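Local coordinates for beta-agarase D (Zobellia galactanivorans, PDB 4ASM), which cleaves the beta-1,4 linkages of agarose as a secreted, retaining endo-beta-agarase of glycoside hydrolase family 16, this chain being its catalytic domain, at residues Lys103-Ser108 against Asp327-Ala332; Asp173-Tyr178 against Ala340-Asn345; Val242-Leu245 against Val250-Arg253. One frame throughout, in Å; residues are numbered along the deposited sequence.

Contact 1. Residues Lys103-Ser108 against Asp327-Ala332; sequences KSFTGS and DQSWQA
Phe-105, next to last in strand 102-106, has an extended backbone (phi/psi -154°/164°) and faces the first turn of a short helix that presents Ser-329 and Ala-332. These two are three residues apart, about one helical turn, which puts both on the side facing the strand. Gln-328 holds the N-cap position, and its O accepts from Ala-332 N at 2.9 Å, a backbone bond of the helix's first turn. In the beta-sandwich (jelly-roll) fold of family 16 this is the packing of a peripheral strand against the short helix that follows strand 320-326; the strand itself is paired with strand 112-125, where Phe-105 shares backbone hydrogen bonds with Ile-113.

The aromatic ring carries most of the contact. Phe-105 CG sits between the backbone N and the carbonyl carbon (chi1 57°), a torsion that swings the ring off the strand to the helix. The CD2, CE2 and CZ atoms then run past the helix surface. Phe-105 CD2 approaches Ser-329 OG at 3.4 Å, while CE2 lies 3.7 Å from Ser-329 O; further along, CZ meets the Ala-332 CB methyl at 3.8 Å. Both Ser-329 OG and Ala-332 CB come to the ring obliquely. Ser-329 OG stands beside its own backbone N, where it meets both the ring atom CD2 and a bridging water.

No direct hydrogen bond joins the two segments, so their polar link is indirect. Just past the second segment, Glu-333 OE2 is hydrogen-bonded to Ser-108 OG, a further tie between the loop after the strand and the helix. The water between the segments donates to Thr-106 O at 2.7 Å and is hydrogen-bonded to Ser-329 OG at 2.8 Å, bridging strand backbone to helix hydroxyl.

Contact 2. Residues Asp173-Tyr178 against Ala340-Asn345; sequences DNRNSY and AAEMAN
Glu-342 OE2 is gripped by two donors: Arg-175 NH1, at 2.8 Å, and the backbone N of Asn-172. The other carboxylate oxygen repeats the pattern, since Glu-342 OE1 takes a nearly straight bond (169°) from Arg-175 NH2 at 2.8 Å and a second from the backbone N of Asn-339. Arg-175 therefore meets the carboxylate end-on, one terminal nitrogen to each oxygen, both on the syn side. The guanidinium and carboxylate planes differ by only 15°, so the two groups form a nearly flat bidentate salt bridge, with the side chains arriving from opposite directions.

The turn that carries the arginine also holds it. Asp-173 OD1 accepts from Arg-175 N at 3.1 Å, closing an Asx turn, and from Arg-175 NH1 at 2.8 Å; the two donors reach that oxygen from opposite faces of the carboxylate plane. A type I beta turn from Asn-174 to Ser-177 overlaps it, its closing bond running from Ser-177 N to Asn-174 O at 3.0 Å. In this family 16 domain the salt-bridge network thus joins the loop leading into helix 177-180 to the short helix 340-343 at the surface.

Arg-175 CG lies between the backbone N and the carbonyl carbon (chi1 71°), and the extended chain beyond it brings NH1 to both acids. With NE bonded to Tyr-335 O and NH2 also to Ser-337 O, the guanidinium makes five hydrogen bonds, which fix its rotation. A leucine here would probably leave Asp-173 and Glu-342 without the positive charge between them, and their like charges less well screened. Asp-173 OD1 and Glu-342 OE2 stand 4.8 Å apart, with Arg-175 NH1 bonded to both.

Contact 3. Residues Val242-Leu245 against Val250-Arg253; sequences VRIL and VQTR
Ile-244 and Gln-251 form the hydrogen-bonded pair of this antiparallel hairpin: Ile-244 N donates to Gln-251 O at 2.8 Å, and Gln-251 N to Ile-244 O at 2.9 Å, both within the carbonyl planes. Their side chains run alongside each other on one face, Ile-244 CD1 touching Gln-251 CD at 3.5 Å. A third bond, from Arg-253 N to Val-242 O at 2.8 Å, extends the ladder, and the strand axes, at 176°, are almost exactly antiparallel.

The other face carries Arg-243, Leu-245, Val-250 and Thr-252. Here the guanidinium of Arg-243 passes obliquely beneath Val-250, whose CG1 sits 3.3 Å above its plane, toward the rim. The arginine reaches that methyl because CG is anti to the backbone N (chi1 -173°) and the chain stays extended to NE. Leu-245 CD1 flanks the same Val-250 CG1 at 4.2 Å.

Further out, the hairpin 240-246/249-253 is built into a run of antiparallel strands of the family 16 sandwich. Strand 232-237 borders it through a classic beta bulge, Val-242 and Arg-243 both opposing Tyr-235, and strand 259-264 pairs with its second strand. Arg-243 NH1 makes a salt bridge with Asp-203, so this guanidinium, with a methyl over one face, has a counter-charge that would probably help keep it ionised.

Contacts 1 and 2 are neighbours, their centres 17 Å apart, and they touch through the side chains of Gln-331 and Asn-176. Along the chain their segments alternate, and helices 329-333 and 340-343 follow one another. Contact 3 stands apart, its centre about 30 Å from that of contact 1 and 31 Å from that of contact 2, nested in the loops both close. Probable substrate-binding residues adjoin contact 1 in the chain: side chain to side chain, Asn-110 is about 4 Å from Thr-106, and Glu-326 about 9 Å from Ser-329. In contact 3 the side chain of Arg-243 is about 11 Å from that of Glu-165, the likely proton donor. Contact 2 lies away from these sites.

Contact 1. Residues Lys103-Ser108 against Asp327-Ala332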
# COMPACT_ATOMS: atom_id res chain seq x y z
N LYS A 103 14.55 4.38 -18.36
CA LYS A 103 15.10 3.52 -17.32
C LYS A 103 14.87 2.07 -17.66
O LYS A 103 13.79 1.70 -18.14
CB LYS A 103 14.50 3.84 -15.93
CG LYS A 103 14.98 2.90 -14.80
CD LYS A 103 14.71 3.48 -13.43
CE LYS A 103 15.21 2.57 -12.31
NZ LYS A 103 15.13 3.28 -11.01
N SER A 104 15.89 1.26 -17.38
CA SER A 104 15.88 -0.18 -17.61
C SER A 104 15.50 -0.92 -16.32
O SER A 104 15.87 -0.51 -15.20
CB SER A 104 17.26 -0.62 -18.10
OG SER A 104 17.37 -2.03 -18.10
N PHE A 105 14.77 -2.02 -16.49
CA PHE A 105 14.39 -2.89 -15.40
C PHE A 105 14.17 -4.29 -15.97
O PHE A 105 14.02 -4.46 -17.19
CB PHE A 105 13.12 -2.39 -14.69
CG PHE A 105 11.93 -2.23 -15.63
CD1 PHE A 105 11.75 -1.08 -16.37
CD2 PHE A 105 10.97 -3.24 -15.72
CE1 PHE A 105 10.65 -0.95 -17.24
CE2 PHE A 105 9.88 -3.10 -16.57
CZ PHE A 105 9.71 -1.97 -17.33
N THR A 106 14.14 -5.27 -15.09
CA THR A 106 13.96 -6.66 -15.50
C THR A 106 12.48 -6.91 -15.79
O THR A 106 11.62 -6.74 -14.92
CB THR A 106 14.50 -7.61 -14.44
OG1 THR A 106 15.89 -7.31 -14.26
CG2 THR A 106 14.35 -9.06 -14.90
N GLY A 107 12.22 -7.30 -17.04
CA GLY A 107 10.86 -7.59 -17.48
C GLY A 107 10.42 -9.02 -17.20
O GLY A 107 11.15 -9.81 -16.56
N SER A 108 9.24 -9.37 -17.68
CA SER A 108 8.62 -10.66 -17.40
C SER A 108 9.34 -11.83 -18.05
O SER A 108 9.06 -12.99 -17.72
CB SER A 108 7.16 -10.64 -17.84
OG SER A 108 7.10 -10.53 -19.25
N ASP A 327 5.73 3.78 -10.67
CA ASP A 327 5.53 3.19 -11.99
C ASP A 327 6.11 1.77 -11.90
O ASP A 327 7.31 1.56 -12.05
CB ASP A 327 6.29 4.04 -13.02
CG ASP A 327 5.87 3.75 -14.45
OD1 ASP A 327 5.28 2.69 -14.69
OD2 ASP A 327 6.17 4.58 -15.34
N GLN A 328 5.24 0.80 -11.63
CA GLN A 328 5.71 -0.58 -11.37
C GLN A 328 6.05 -1.32 -12.65
O GLN A 328 5.50 -1.03 -13.72
CB GLN A 328 4.70 -1.33 -10.51
CG GLN A 328 4.50 -0.62 -9.16
CD GLN A 328 3.47 -1.25 -8.26
OE1 GLN A 328 3.35 -0.90 -7.06
NE2 GLN A 328 2.69 -2.14 -8.80
N SER A 329 6.95 -2.31 -12.55
CA SER A 329 7.41 -3.02 -13.73
C SER A 329 6.30 -3.61 -14.57
O SER A 329 6.32 -3.47 -15.79
CB SER A 329 8.39 -4.13 -13.34
OG SER A 329 9.50 -3.59 -12.64
N TRP A 330 5.34 -4.28 -13.93
CA TRP A 330 4.26 -4.95 -14.69
C TRP A 330 3.40 -3.95 -15.47
O TRP A 330 3.03 -4.20 -16.64
CB TRP A 330 3.41 -5.86 -13.76
CG TRP A 330 2.53 -5.10 -12.78
CD1 TRP A 330 2.93 -4.33 -11.74
CD2 TRP A 330 1.10 -5.03 -12.80
NE1 TRP A 330 1.84 -3.80 -11.08
CE2 TRP A 330 0.70 -4.21 -11.72
CE3 TRP A 330 0.11 -5.60 -13.63
CZ2 TRP A 330 -0.64 -3.94 -11.45
CZ3 TRP A 330 -1.22 -5.33 -13.36
CH2 TRP A 330 -1.58 -4.49 -12.28
N GLN A 331 3.10 -2.81 -14.85
CA GLN A 331 2.34 -1.78 -15.52
C GLN A 331 3.14 -1.20 -16.68
O GLN A 331 2.61 -1.02 -17.78
CB GLN A 331 1.96 -0.67 -14.52
CG GLN A 331 0.86 -1.04 -13.51
CD GLN A 331 -0.55 -1.04 -14.14
OE1 GLN A 331 -1.36 -0.12 -13.94
NE2 GLN A 331 -0.83 -2.08 -14.87
N ALA A 332 4.41 -0.89 -16.44
CA ALA A 332 5.26 -0.26 -17.44
C ALA A 332 5.50 -1.17 -18.64
O ALA A 332 5.44 -0.72 -19.80
CB ALA A 332 6.57 0.19 -16.81
O HOH W 1 11.35 -5.63 -12.42

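Contact 2. Residues Asp173-Tyr178 against Ala340-Asn345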
# COMPACT_ATOMS: atom_id res chain seq x y z
N ASP A 173 -7.18 6.54 -22.81
CA ASP A 173 -7.69 5.54 -23.78
C ASP A 173 -8.29 4.31 -23.08
O ASP A 173 -8.54 3.30 -23.73
CB ASP A 173 -6.57 5.12 -24.75
CG ASP A 173 -5.37 4.50 -24.04
OD1 ASP A 173 -5.47 4.27 -22.81
OD2 ASP A 173 -4.33 4.28 -24.69
N ASN A 174 -8.49 4.39 -21.76
CA ASN A 174 -9.07 3.29 -20.98
C ASN A 174 -8.24 2.01 -20.90
O ASN A 174 -8.76 0.99 -20.47
CB ASN A 174 -10.51 2.96 -21.41
CG ASN A 174 -11.51 3.91 -20.82
OD1 ASN A 174 -11.55 4.07 -19.60
ND2 ASN A 174 -12.30 4.55 -21.66
N ARG A 175 -6.95 2.09 -21.22
CA ARG A 175 -6.10 0.88 -21.21
C ARG A 175 -5.93 0.26 -19.81
O ARG A 175 -5.58 -0.91 -19.68
CB ARG A 175 -4.75 1.20 -21.83
CG ARG A 175 -3.86 2.08 -20.98
CD ARG A 175 -2.70 2.54 -21.85
NE ARG A 175 -1.86 3.48 -21.13
CZ ARG A 175 -2.19 4.74 -20.86
NH1 ARG A 175 -3.38 5.26 -21.27
NH2 ARG A 175 -1.33 5.50 -20.18
N ASN A 176 -6.17 1.07 -18.78
CA ASN A 176 -6.09 0.63 -17.38
C ASN A 176 -7.47 0.53 -16.70
O ASN A 176 -7.57 0.46 -15.48
CB ASN A 176 -5.21 1.61 -16.60
CG ASN A 176 -4.76 1.07 -15.26
OD1 ASN A 176 -4.21 -0.03 -15.17
ND2 ASN A 176 -4.98 1.84 -14.19
N SER A 177 -8.55 0.55 -17.48
CA SER A 177 -9.92 0.40 -16.96
C SER A 177 -10.16 -0.81 -16.03
O SER A 177 -10.96 -0.72 -15.10
CB SER A 177 -10.95 0.44 -18.10
OG SER A 177 -10.89 -0.72 -18.91
N TYR A 178 -9.48 -1.93 -16.28
CA TYR A 178 -9.71 -3.14 -15.47
C TYR A 178 -9.24 -2.89 -14.05
O TYR A 178 -9.90 -3.34 -13.09
CB TYR A 178 -8.96 -4.31 -16.07
CG TYR A 178 -9.11 -5.63 -15.36
CD1 TYR A 178 -8.30 -5.97 -14.27
CD2 TYR A 178 -10.02 -6.59 -15.82
CE1 TYR A 178 -8.43 -7.22 -13.63
CE2 TYR A 178 -10.16 -7.83 -15.19
CZ TYR A 178 -9.37 -8.13 -14.10
OH TYR A 178 -9.51 -9.36 -13.50
N ALA A 340 2.24 10.73 -22.73
CA ALA A 340 2.58 12.15 -22.74
C ALA A 340 1.37 13.06 -22.59
O ALA A 340 1.42 14.05 -21.85
CB ALA A 340 3.38 12.50 -24.00
N ALA A 341 0.26 12.74 -23.27
CA ALA A 341 -0.95 13.54 -23.16
C ALA A 341 -1.47 13.58 -21.72
O ALA A 341 -1.83 14.64 -21.21
CB ALA A 341 -2.04 13.02 -24.14
N GLU A 342 -1.50 12.42 -21.05
CA GLU A 342 -1.93 12.36 -19.66
C GLU A 342 -1.02 13.16 -18.74
O GLU A 342 -1.49 13.79 -17.82
CB GLU A 342 -1.96 10.90 -19.20
CG GLU A 342 -3.10 10.09 -19.78
CD GLU A 342 -2.84 8.59 -19.75
OE1 GLU A 342 -1.73 8.16 -19.35
OE2 GLU A 342 -3.74 7.82 -20.15
N MET A 343 0.29 13.11 -19.01
CA MET A 343 1.27 13.82 -18.20
C MET A 343 1.20 15.33 -18.38
O MET A 343 1.78 16.08 -17.59
CB MET A 343 2.69 13.34 -18.51
CG MET A 343 3.08 12.06 -17.82
SD MET A 343 3.21 12.17 -16.00
CE MET A 343 3.66 13.87 -15.74
N ALA A 344 0.48 15.79 -19.40
CA ALA A 344 0.23 17.22 -19.58
C ALA A 344 -0.74 17.80 -18.54
O ALA A 344 -0.80 19.02 -18.37
CB ALA A 344 -0.26 17.50 -20.99
N ASN A 345 -1.48 16.94 -17.84
CA ASN A 345 -2.43 17.39 -16.83
C ASN A 345 -1.80 17.16 -15.45
O ASN A 345 -1.80 16.03 -14.94
CB ASN A 345 -3.76 16.62 -16.98
CG ASN A 345 -4.86 17.14 -16.08
OD1 ASN A 345 -5.99 17.33 -16.52
ND2 ASN A 345 -4.55 17.35 -14.80

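Contact 3. Residues Val242-Leu245 against Val250-Arg253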
# COMPACT_ATOMS: atom_id res chain seq x y z
N VAL A 242 -13.84 -3.56 5.15
CA VAL A 242 -14.04 -4.22 3.85
C VAL A 242 -13.29 -5.54 3.68
O VAL A 242 -13.58 -6.29 2.75
CB VAL A 242 -13.70 -3.28 2.67
CG1 VAL A 242 -14.67 -2.10 2.62
CG2 VAL A 242 -12.23 -2.80 2.73
N ARG A 243 -12.32 -5.82 4.55
CA ARG A 243 -11.54 -7.05 4.42
C ARG A 243 -10.84 -7.40 5.73
O ARG A 243 -10.41 -6.52 6.46
CB ARG A 243 -10.48 -6.91 3.32
CG ARG A 243 -9.74 -8.23 3.02
CD ARG A 243 -9.17 -8.19 1.65
NE ARG A 243 -8.02 -9.08 1.44
CZ ARG A 243 -8.04 -10.18 0.68
NH1 ARG A 243 -9.15 -10.60 0.09
NH2 ARG A 243 -6.91 -10.86 0.49
N ILE A 244 -10.75 -8.70 6.03
CA ILE A 244 -9.94 -9.19 7.13
C ILE A 244 -9.06 -10.32 6.61
O ILE A 244 -9.56 -11.20 5.89
CB ILE A 244 -10.78 -9.74 8.31
CG1 ILE A 244 -11.83 -8.73 8.77
CG2 ILE A 244 -9.87 -10.11 9.50
CD1 ILE A 244 -12.73 -9.26 9.85
N LEU A 245 -7.77 -10.29 6.95
CA LEU A 245 -6.88 -11.44 6.80
C LEU A 245 -6.59 -11.92 8.20
O LEU A 245 -6.17 -11.14 9.06
CB LEU A 245 -5.56 -11.08 6.11
CG LEU A 245 -5.48 -11.49 4.65
CD1 LEU A 245 -6.43 -10.61 3.88
CD2 LEU A 245 -4.09 -11.40 4.09
N VAL A 250 -9.69 -15.52 5.04
CA VAL A 250 -9.96 -14.18 4.54
C VAL A 250 -11.46 -13.95 4.59
O VAL A 250 -12.26 -14.87 4.39
CB VAL A 250 -9.49 -14.07 3.07
CG1 VAL A 250 -9.75 -12.73 2.51
CG2 VAL A 250 -7.99 -14.41 2.95
N GLN A 251 -11.86 -12.71 4.88
CA GLN A 251 -13.24 -12.30 4.61
C GLN A 251 -13.18 -10.97 3.90
O GLN A 251 -12.35 -10.12 4.23
CB GLN A 251 -14.10 -12.25 5.88
CG GLN A 251 -13.95 -11.05 6.77
CD GLN A 251 -14.99 -11.09 7.89
OE1 GLN A 251 -15.84 -10.20 8.02
NE2 GLN A 251 -14.91 -12.11 8.69
N THR A 252 -14.00 -10.81 2.87
CA THR A 252 -14.01 -9.54 2.14
C THR A 252 -15.39 -9.16 1.67
O THR A 252 -16.24 -10.02 1.40
CB THR A 252 -12.79 -9.35 1.14
OG1 THR A 252 -13.11 -8.63 -0.07
CG2 THR A 252 -12.00 -10.60 0.94
N ARG A 253 -15.65 -7.85 1.68
CA ARG A 253 -16.92 -7.34 1.18
C ARG A 253 -16.90 -7.37 -0.32
O ARG A 253 -16.05 -6.75 -0.95
CB ARG A 253 -17.18 -5.92 1.67
CG ARG A 253 -17.68 -5.88 3.07
CD ARG A 253 -18.33 -4.52 3.36
NE ARG A 253 -18.49 -4.34 4.78
CZ ARG A 253 -19.58 -4.62 5.47
NH1 ARG A 253 -20.64 -5.12 4.85
NH2 ARG A 253 -19.61 -4.39 6.77